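Local structure of sortase B (Streptococcus pyogenes, 3PSQ) at residues Gly73-Asp78 against Asn100-Glu105; Asp78-Val83 against Phe149-Val154; Asn134-Ile139 against Arg174-Thr179. The protein is a class B sortase involved in pilus assembly, probably acting as a cysteine transpeptidase that joins pilin subunits through an acyl-thioester intermediate. All blocks are in the same frame, centred on the assembly; numbering follows the deposited sequence.

How the contacts relate
All three contacts belong to one sortase beta-barrel: contacts 1 and 3 reach the same sheet, while contact 2 joins a loop next to it to the start of helix 151-155. Contacts 1 and 2 share Asp78, where 73-78 runs on into 78-83, and their segments alternate along the chain; their centres lie about 17 Å apart, yet Leu77 CD2 packs 3.8 Å from Lys82 O. Contact 3 stands apart, its centre about 22 Å from that of contact 1 and about 19 Å from that of contact 2. Of the predicted catalytic residues, Cys190 is about 8 Å from Phe103 of contact 1 and Arg198 about 4 Å from Phe149 of contact 2, between side chains.

Contact 1: residues Gly73-Asp78 against Asn100-Glu105; sequences GSVFLD and NVMFGE
The phenyl ring of Phe103 receives a methyl group of Val75 over one face: CG2 stands 4.1 Å from the ring centroid and 10° off the ring normal, a CH-pi contact set almost squarely over the centre. The second methyl of the same valine works at the far end of the ring, Val75 CG1 lying 3.5 Å from Phe103 CZ. With CG1 anti to the backbone N (chi1 176°) and CG2 beside it, CG2 is set over the ring face, where Met102 also reaches it, and CG1 by the CZ end.

The arrangement places the end of helix 96-102 against the 73-78 segment, which carries strand 76-77 of the sortase beta-barrel. Phe103 is the first residue beyond the helix to leave helical backbone angles, and its ring also rests on Leu40 of strand 36-41. Val75 meanwhile packs on Ile51 and Ile92, from the two strands that flank 76-77 in the sheet, so its side chain links the sheet to the helix end.

Met102 supplies the other wall. The Met102 and Val75 side chains run alongside one another, pointing opposite ways, with Met102 SD 4.0 Å from Val75 CG2. A bend at chi3 (71°) turns the terminal methyl back, and Met102 CE is likewise 4.0 Å from Val75 CG2. One valine methyl is thus held between a thioether and an aromatic face. The sulfur reaches further along the chain, passing 4.3 Å from Gly73 O, although the methionine was modelled in two conformers and this describes one of them. No hydrogen bond joins the segments; Ser74 directs its hydroxyl elsewhere, to Lys63 O.

Contact 2: residues Asp78-Val83 against Phe149-Val154; sequences DYRNKV and FNPIDV
A type I beta turn from Asp78 to Asn81, closed by Asn81 N to Asp78 O, faces the first turn of helix 151-155, with the alpha carbons of Asn81 and Pro151 7.1 Å apart. The contact joins the loop leaving strand 76-77 of the sortase barrel to a helix N-terminus capped by Asn150.

Inside the beta turn, Asp78 OD1 takes the backbone N-H of Arg80 on its anti lone pair, forming an Asx turn. The carboxylate is also gripped side-on by the guanidinium. Arg80 NE reaches Asp78 OD1 nearly straight (177°), while Arg80 NH2 meets the syn lone pair of Asp78 OD2 at 2.8 Å in a salt bridge. Both acceptors lie almost in the guanidinium plane. These bonds restrict rotation of the arginine end, and Asn57 gives Asp78 OD2 a further donor.

So held, the guanidinium presents one face to the helix start. Pro151 CD lies over it, 3.6 Å from Arg80 NH2, and Asn150 OD1 lies over the same group, the amide plane turned 31° from the guanidinium plane. The proline ring also wedges toward Asp78 and Asn81, bringing Pro151 CG 3.6 Å from Asn81 OD1. The Asn81 amide is hydrogen-bonded to strand 89-93, ND2 donating to Tyr89 O and OD1 accepting from Leu91 N. Farther out, the Arg80 and Ile152 side chains cross nearly perpendicularly, CD of Arg80 lying 3.9 Å from CD1 of Ile152.

Asn150 OD1 accepts two helix N-H groups: Ile152 N at 2.9 Å, tilted 16° from the carbonyl plane, and Asp153 N from well above that plane. At the guanidinium edge, in its plane, a water accepts from Arg80 NH1 at 3.1 Å and gives a weak bond to Phe149 O.

Contact 3: residues Asn134-Ile139 against Arg174-Thr179; sequences NIFACI and REILTT. With EDO (1,2-ethanediol), chain D.
A classic beta bulge in strand 130-142 of the sortase barrel, where Phe136 and Ala137 both face Ile202, is where the chain just after strand 170-173 is hydrogen-bonded to it. There Arg174 N donates to Phe136 O at 2.9 Å, within the carbonyl plane. The arginine side chain then folds back along the same strand: a bend at chi3 (51°) carries the guanidinium to Ile135 O, reached by Arg174 NH2 at 2.8 Å. That oxygen lies at the guanidinium edge, whereas the donor sits 42° above the carbonyl plane of Ile135, away from a lone pair. Arg174 NH1 has a separate anchor, Phe115 O, so two backbone carbonyls fix the orientation of the group. Its aliphatic part lies alongside Phe136, with Arg174 CG 3.9 Å from Phe136 CB.

Ile176 adds an apolar touch, its CD1 reaching Asn134 CB at 3.9 Å; ND2 of Asn134 is hydrogen-bonded to OE1 of Glu206.

A 1,2-ethanediol molecule, probably from the crystallisation liquor, lies between the Phe136 ring and the 174-178 backbone. Its C2 lies over one face of the Phe136 ring, offset toward the rim. Hydroxyl O1 donates to Ile176 O; hydroxyl O2 donates to Arg174 O and accepts from Ile176 N at 2.6 Å.

Contact 1: residues Gly73-Asp78 against Asn100-Glu105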
# COMPACT_ATOMS: atom_id res chain seq x y z
N GLY A 73 -1.57 11.74 -11.39
CA GLY A 73 -2.33 10.52 -11.13
C GLY A 73 -2.53 10.23 -9.64
O GLY A 73 -2.34 11.13 -8.82
N SER A 74 -2.89 8.99 -9.28
CA SER A 74 -3.34 8.71 -7.88
C SER A 74 -2.77 7.40 -7.35
O SER A 74 -2.38 6.52 -8.13
CB SER A 74 -4.86 8.61 -7.80
OG SER A 74 -5.54 9.71 -8.37
N VAL A 75 -2.75 7.26 -6.03
CA VAL A 75 -2.48 6.00 -5.38
C VAL A 75 -3.72 5.11 -5.38
O VAL A 75 -4.82 5.59 -5.15
CB VAL A 75 -2.01 6.23 -3.92
CG1 VAL A 75 -1.82 4.86 -3.25
CG2 VAL A 75 -0.67 7.05 -3.93
N PHE A 76 -3.55 3.82 -5.65
CA PHE A 76 -4.69 2.93 -5.94
C PHE A 76 -4.52 1.53 -5.32
O PHE A 76 -3.43 0.98 -5.29
CB PHE A 76 -4.87 2.81 -7.46
CG PHE A 76 -3.69 2.19 -8.17
CD1 PHE A 76 -3.62 0.82 -8.39
CD2 PHE A 76 -2.61 2.98 -8.59
CE1 PHE A 76 -2.53 0.26 -9.09
CE2 PHE A 76 -1.52 2.42 -9.26
CZ PHE A 76 -1.44 1.06 -9.45
N LEU A 77 -5.62 0.96 -4.85
CA LEU A 77 -5.67 -0.43 -4.46
C LEU A 77 -5.65 -1.30 -5.71
O LEU A 77 -6.41 -1.04 -6.65
CB LEU A 77 -6.96 -0.72 -3.67
CG LEU A 77 -7.16 -2.19 -3.22
CD1 LEU A 77 -6.07 -2.61 -2.23
CD2 LEU A 77 -8.51 -2.43 -2.58
N ASP A 78 -4.84 -2.34 -5.71
CA ASP A 78 -4.82 -3.27 -6.82
C ASP A 78 -6.25 -3.67 -7.28
O ASP A 78 -7.08 -4.03 -6.42
CB ASP A 78 -3.99 -4.51 -6.45
CG ASP A 78 -3.79 -5.45 -7.62
OD1 ASP A 78 -4.74 -6.11 -8.05
OD2 ASP A 78 -2.67 -5.53 -8.13
N ASN A 100 6.31 9.50 -6.54
CA ASN A 100 7.12 10.66 -6.22
C ASN A 100 6.31 11.78 -5.55
O ASN A 100 6.78 12.38 -4.61
CB ASN A 100 7.83 11.21 -7.48
CG ASN A 100 9.17 10.52 -7.75
OD1 ASN A 100 10.20 10.95 -7.25
ND2 ASN A 100 9.15 9.45 -8.54
N VAL A 101 5.09 12.03 -6.01
CA VAL A 101 4.28 13.09 -5.40
C VAL A 101 3.70 12.74 -4.01
O VAL A 101 3.72 13.58 -3.09
CB VAL A 101 3.18 13.57 -6.37
CG1 VAL A 101 2.30 14.66 -5.71
CG2 VAL A 101 3.83 14.12 -7.70
N MET A 102 3.21 11.50 -3.84
CA MET A 102 2.44 11.14 -2.65
C MET A 102 3.14 10.19 -1.67
O MET A 102 2.92 10.29 -0.46
CB MET A 102 1.05 10.63 -3.04
CG MET A 102 0.28 11.63 -3.88
SD MET A 102 -1.17 10.91 -4.70
CE MET A 102 -2.25 10.67 -3.28
N PHE A 103 3.97 9.30 -2.20
CA PHE A 103 4.67 8.29 -1.42
C PHE A 103 6.17 8.58 -1.35
O PHE A 103 6.96 7.66 -1.26
CB PHE A 103 4.49 6.89 -2.07
CG PHE A 103 3.18 6.14 -1.67
CD1 PHE A 103 2.34 6.61 -0.70
CD2 PHE A 103 2.86 4.91 -2.27
CE1 PHE A 103 1.15 5.88 -0.32
CE2 PHE A 103 1.68 4.19 -1.93
CZ PHE A 103 0.83 4.68 -0.94
N GLY A 104 6.57 9.85 -1.46
CA GLY A 104 7.99 10.17 -1.41
C GLY A 104 8.63 9.84 -0.06
O GLY A 104 9.84 9.72 0.02
N GLU A 105 7.84 9.75 1.01
CA GLU A 105 8.41 9.43 2.33
C GLU A 105 8.61 7.94 2.62
O GLU A 105 9.28 7.59 3.61
CB GLU A 105 7.55 10.01 3.43
CG GLU A 105 7.51 11.54 3.43
CD GLU A 105 6.29 12.07 4.14
OE1 GLU A 105 5.18 11.89 3.65
OE2 GLU A 105 6.43 12.69 5.21

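Contact 2: residues Asp78-Val83 against Phe149-Val154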
# COMPACT_ATOMS: atom_id res chain seq x y z
N ASP A 78 -4.84 -2.34 -5.71
CA ASP A 78 -4.82 -3.27 -6.82
C ASP A 78 -6.25 -3.67 -7.28
O ASP A 78 -7.08 -4.03 -6.42
CB ASP A 78 -3.99 -4.51 -6.45
CG ASP A 78 -3.79 -5.45 -7.62
OD1 ASP A 78 -4.74 -6.11 -8.05
OD2 ASP A 78 -2.67 -5.53 -8.13
N TYR A 79 -6.51 -3.64 -8.60
CA TYR A 79 -7.81 -3.98 -9.13
C TYR A 79 -8.32 -5.38 -8.76
O TYR A 79 -9.52 -5.63 -8.85
CB TYR A 79 -7.91 -3.77 -10.64
CG TYR A 79 -7.45 -4.96 -11.49
CD1 TYR A 79 -8.37 -5.90 -12.02
CD2 TYR A 79 -6.09 -5.16 -11.74
CE1 TYR A 79 -7.93 -6.97 -12.79
CE2 TYR A 79 -5.64 -6.21 -12.50
CZ TYR A 79 -6.56 -7.11 -13.03
OH TYR A 79 -6.05 -8.15 -13.76
N ARG A 80 -7.42 -6.27 -8.36
CA ARG A 80 -7.81 -7.65 -8.08
C ARG A 80 -8.18 -7.86 -6.62
O ARG A 80 -8.55 -8.94 -6.25
CB ARG A 80 -6.68 -8.63 -8.43
CG ARG A 80 -6.41 -8.77 -9.92
CD ARG A 80 -5.00 -9.30 -10.17
NE ARG A 80 -3.96 -8.37 -9.79
CZ ARG A 80 -2.69 -8.45 -10.20
NH1 ARG A 80 -2.31 -9.43 -11.03
NH2 ARG A 80 -1.78 -7.56 -9.79
N ASN A 81 -8.09 -6.83 -5.78
CA ASN A 81 -8.33 -6.97 -4.36
C ASN A 81 -9.76 -6.67 -4.01
O ASN A 81 -10.44 -5.92 -4.71
CB ASN A 81 -7.43 -6.01 -3.57
CG ASN A 81 -6.08 -6.59 -3.27
OD1 ASN A 81 -5.04 -5.96 -3.55
ND2 ASN A 81 -6.06 -7.79 -2.68
N LYS A 82 -10.23 -7.25 -2.91
CA LYS A 82 -11.53 -6.85 -2.31
C LYS A 82 -11.38 -5.51 -1.61
O LYS A 82 -10.40 -5.32 -0.88
CB LYS A 82 -11.98 -7.87 -1.25
CG LYS A 82 -12.54 -9.16 -1.82
CD LYS A 82 -12.69 -10.19 -0.71
CE LYS A 82 -13.20 -11.51 -1.26
NZ LYS A 82 -14.54 -11.26 -1.85
N VAL A 83 -12.34 -4.60 -1.82
CA VAL A 83 -12.29 -3.26 -1.23
C VAL A 83 -12.39 -3.29 0.30
O VAL A 83 -12.05 -2.31 0.99
CB VAL A 83 -13.37 -2.32 -1.80
CG1 VAL A 83 -13.09 -2.03 -3.28
CG2 VAL A 83 -14.79 -2.89 -1.62
N PHE A 149 3.82 -8.33 -6.27
CA PHE A 149 2.95 -7.42 -7.04
C PHE A 149 1.75 -8.13 -7.61
O PHE A 149 1.03 -7.58 -8.43
CB PHE A 149 3.74 -6.62 -8.09
CG PHE A 149 4.84 -5.77 -7.49
CD1 PHE A 149 4.54 -4.67 -6.72
CD2 PHE A 149 6.17 -6.12 -7.63
CE1 PHE A 149 5.52 -3.92 -6.14
CE2 PHE A 149 7.17 -5.36 -7.05
CZ PHE A 149 6.84 -4.26 -6.29
N ASN A 150 1.50 -9.34 -7.12
CA ASN A 150 0.33 -10.09 -7.52
C ASN A 150 -0.36 -10.72 -6.30
O ASN A 150 0.10 -11.73 -5.75
CB ASN A 150 0.72 -11.16 -8.55
CG ASN A 150 -0.51 -11.84 -9.18
OD1 ASN A 150 -1.54 -11.95 -8.54
ND2 ASN A 150 -0.40 -12.29 -10.44
N PRO A 151 -1.46 -10.10 -5.84
CA PRO A 151 -2.20 -10.59 -4.67
C PRO A 151 -2.76 -12.01 -4.87
O PRO A 151 -3.00 -12.73 -3.91
CB PRO A 151 -3.34 -9.57 -4.53
CG PRO A 151 -2.83 -8.32 -5.23
CD PRO A 151 -2.00 -8.84 -6.38
N ILE A 152 -2.98 -12.41 -6.11
CA ILE A 152 -3.46 -13.76 -6.34
C ILE A 152 -2.34 -14.75 -6.06
O ILE A 152 -2.56 -15.75 -5.38
CB ILE A 152 -4.06 -13.90 -7.74
CG1 ILE A 152 -5.36 -13.10 -7.81
CG2 ILE A 152 -4.30 -15.36 -8.07
CD1 ILE A 152 -5.91 -12.94 -9.29
N ASP A 153 -1.13 -14.45 -6.56
CA ASP A 153 0.03 -15.32 -6.34
C ASP A 153 0.33 -15.42 -4.86
O ASP A 153 0.57 -16.50 -4.34
CB ASP A 153 1.27 -14.89 -7.14
CG ASP A 153 1.13 -15.19 -8.64
OD1 ASP A 153 0.30 -16.04 -9.01
OD2 ASP A 153 1.84 -14.56 -9.46
N VAL A 154 0.29 -14.30 -4.15
CA VAL A 154 0.44 -14.33 -2.70
C VAL A 154 -0.62 -15.23 -2.02
O VAL A 154 -0.29 -16.05 -1.16
CB VAL A 154 0.44 -12.90 -2.08
CG1 VAL A 154 0.46 -12.98 -0.56
CG2 VAL A 154 1.65 -12.09 -2.60
O HOH W 1 0.58 -8.67 -11.69

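Contact 3: residues Asn134-Ile139 against Arg174-Thr179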
# COMPACT_ATOMS: atom_id res chain seq x y z
N ASN A 134 -0.23 -3.33 11.48
CA ASN A 134 1.06 -3.34 12.18
C ASN A 134 2.23 -3.57 11.19
O ASN A 134 2.34 -4.65 10.60
CB ASN A 134 1.07 -4.47 13.24
CG ASN A 134 -0.06 -4.35 14.27
OD1 ASN A 134 -0.16 -3.35 14.97
ND2 ASN A 134 -0.90 -5.38 14.35
N ILE A 135 3.11 -2.59 11.02
CA ILE A 135 4.19 -2.69 10.04
C ILE A 135 5.27 -3.67 10.49
O ILE A 135 5.73 -3.61 11.64
CB ILE A 135 4.85 -1.28 9.79
CG1 ILE A 135 3.78 -0.26 9.35
CG2 ILE A 135 6.04 -1.39 8.81
CD1 ILE A 135 4.26 1.19 9.30
N PHE A 136 5.71 -4.57 9.62
CA PHE A 136 6.80 -5.46 10.02
C PHE A 136 7.98 -5.51 9.06
O PHE A 136 8.99 -6.08 9.41
CB PHE A 136 6.30 -6.89 10.31
CG PHE A 136 5.74 -7.61 9.12
CD1 PHE A 136 6.57 -8.35 8.29
CD2 PHE A 136 4.39 -7.55 8.83
CE1 PHE A 136 6.06 -9.01 7.18
CE2 PHE A 136 3.86 -8.22 7.72
CZ PHE A 136 4.69 -8.95 6.90
N ALA A 137 7.88 -4.92 7.87
CA ALA A 137 9.01 -4.96 6.93
C ALA A 137 9.05 -3.77 5.99
O ALA A 137 8.02 -3.26 5.56
CB ALA A 137 9.00 -6.26 6.12
N CYS A 138 10.28 -3.34 5.67
CA CYS A 138 10.54 -2.45 4.56
C CYS A 138 11.38 -3.22 3.55
O CYS A 138 12.48 -3.68 3.88
CB CYS A 138 11.35 -1.25 5.04
SG CYS A 138 11.59 0.00 3.79
N ILE A 139 10.89 -3.33 2.33
CA ILE A 139 11.49 -4.22 1.31
C ILE A 139 12.11 -3.46 0.13
O ILE A 139 11.55 -2.46 -0.35
CB ILE A 139 10.38 -5.17 0.78
CG1 ILE A 139 9.84 -6.06 1.91
CG2 ILE A 139 10.82 -5.96 -0.47
CD1 ILE A 139 8.40 -6.49 1.72
N ARG A 174 10.78 -6.98 11.49
CA ARG A 174 10.53 -7.35 12.87
C ARG A 174 9.60 -8.56 12.89
O ARG A 174 8.70 -8.66 12.07
CB ARG A 174 9.93 -6.18 13.67
CG ARG A 174 8.51 -5.77 13.27
CD ARG A 174 7.91 -4.74 14.21
NE ARG A 174 8.82 -3.61 14.40
CZ ARG A 174 8.69 -2.42 13.82
NH1 ARG A 174 9.58 -1.46 14.06
NH2 ARG A 174 7.68 -2.19 12.99
N GLU A 175 9.84 -9.49 13.82
CA GLU A 175 8.97 -10.65 14.04
C GLU A 175 7.74 -10.26 14.82
O GLU A 175 7.85 -9.81 15.95
CB GLU A 175 9.70 -11.70 14.89
CG GLU A 175 11.04 -12.18 14.35
CD GLU A 175 10.89 -13.12 13.15
OE1 GLU A 175 9.87 -13.86 13.07
OE2 GLU A 175 11.81 -13.12 12.28
N ILE A 176 6.55 -10.44 14.25
CA ILE A 176 5.34 -10.30 15.06
C ILE A 176 4.49 -11.58 15.01
O ILE A 176 4.65 -12.40 14.10
CB ILE A 176 4.52 -9.01 14.71
CG1 ILE A 176 3.99 -9.04 13.27
CG2 ILE A 176 5.35 -7.73 14.98
CD1 ILE A 176 3.04 -7.88 12.95
N LEU A 177 3.62 -11.79 16.01
CA LEU A 177 2.73 -12.95 16.00
C LEU A 177 1.86 -12.97 14.74
O LEU A 177 1.20 -11.98 14.44
CB LEU A 177 1.79 -12.92 17.22
CG LEU A 177 2.04 -13.75 18.49
CD1 LEU A 177 1.13 -13.22 19.62
CD2 LEU A 177 1.82 -15.26 18.25
N THR A 178 1.86 -14.09 14.03
CA THR A 178 0.95 -14.29 12.91
C THR A 178 0.19 -15.62 13.02
O THR A 178 0.68 -16.58 13.61
CB THR A 178 1.71 -14.27 11.56
OG1 THR A 178 0.78 -14.45 10.48
CG2 THR A 178 2.77 -15.36 11.48
N THR A 179 -1.00 -15.68 12.43
CA THR A 179 -1.80 -16.90 12.35
C THR A 179 -2.00 -17.17 10.86
O THR A 179 -1.62 -16.34 10.03
CB THR A 179 -3.17 -16.75 13.08
OG1 THR A 179 -4.10 -16.04 12.25
CG2 THR A 179 -3.05 -16.00 14.41
C1 EDO D . 4.89 -11.70 10.47
O1 EDO D . 4.98 -12.84 11.32
C2 EDO D . 6.27 -11.08 10.40
O2 EDO D . 6.49 -10.38 11.62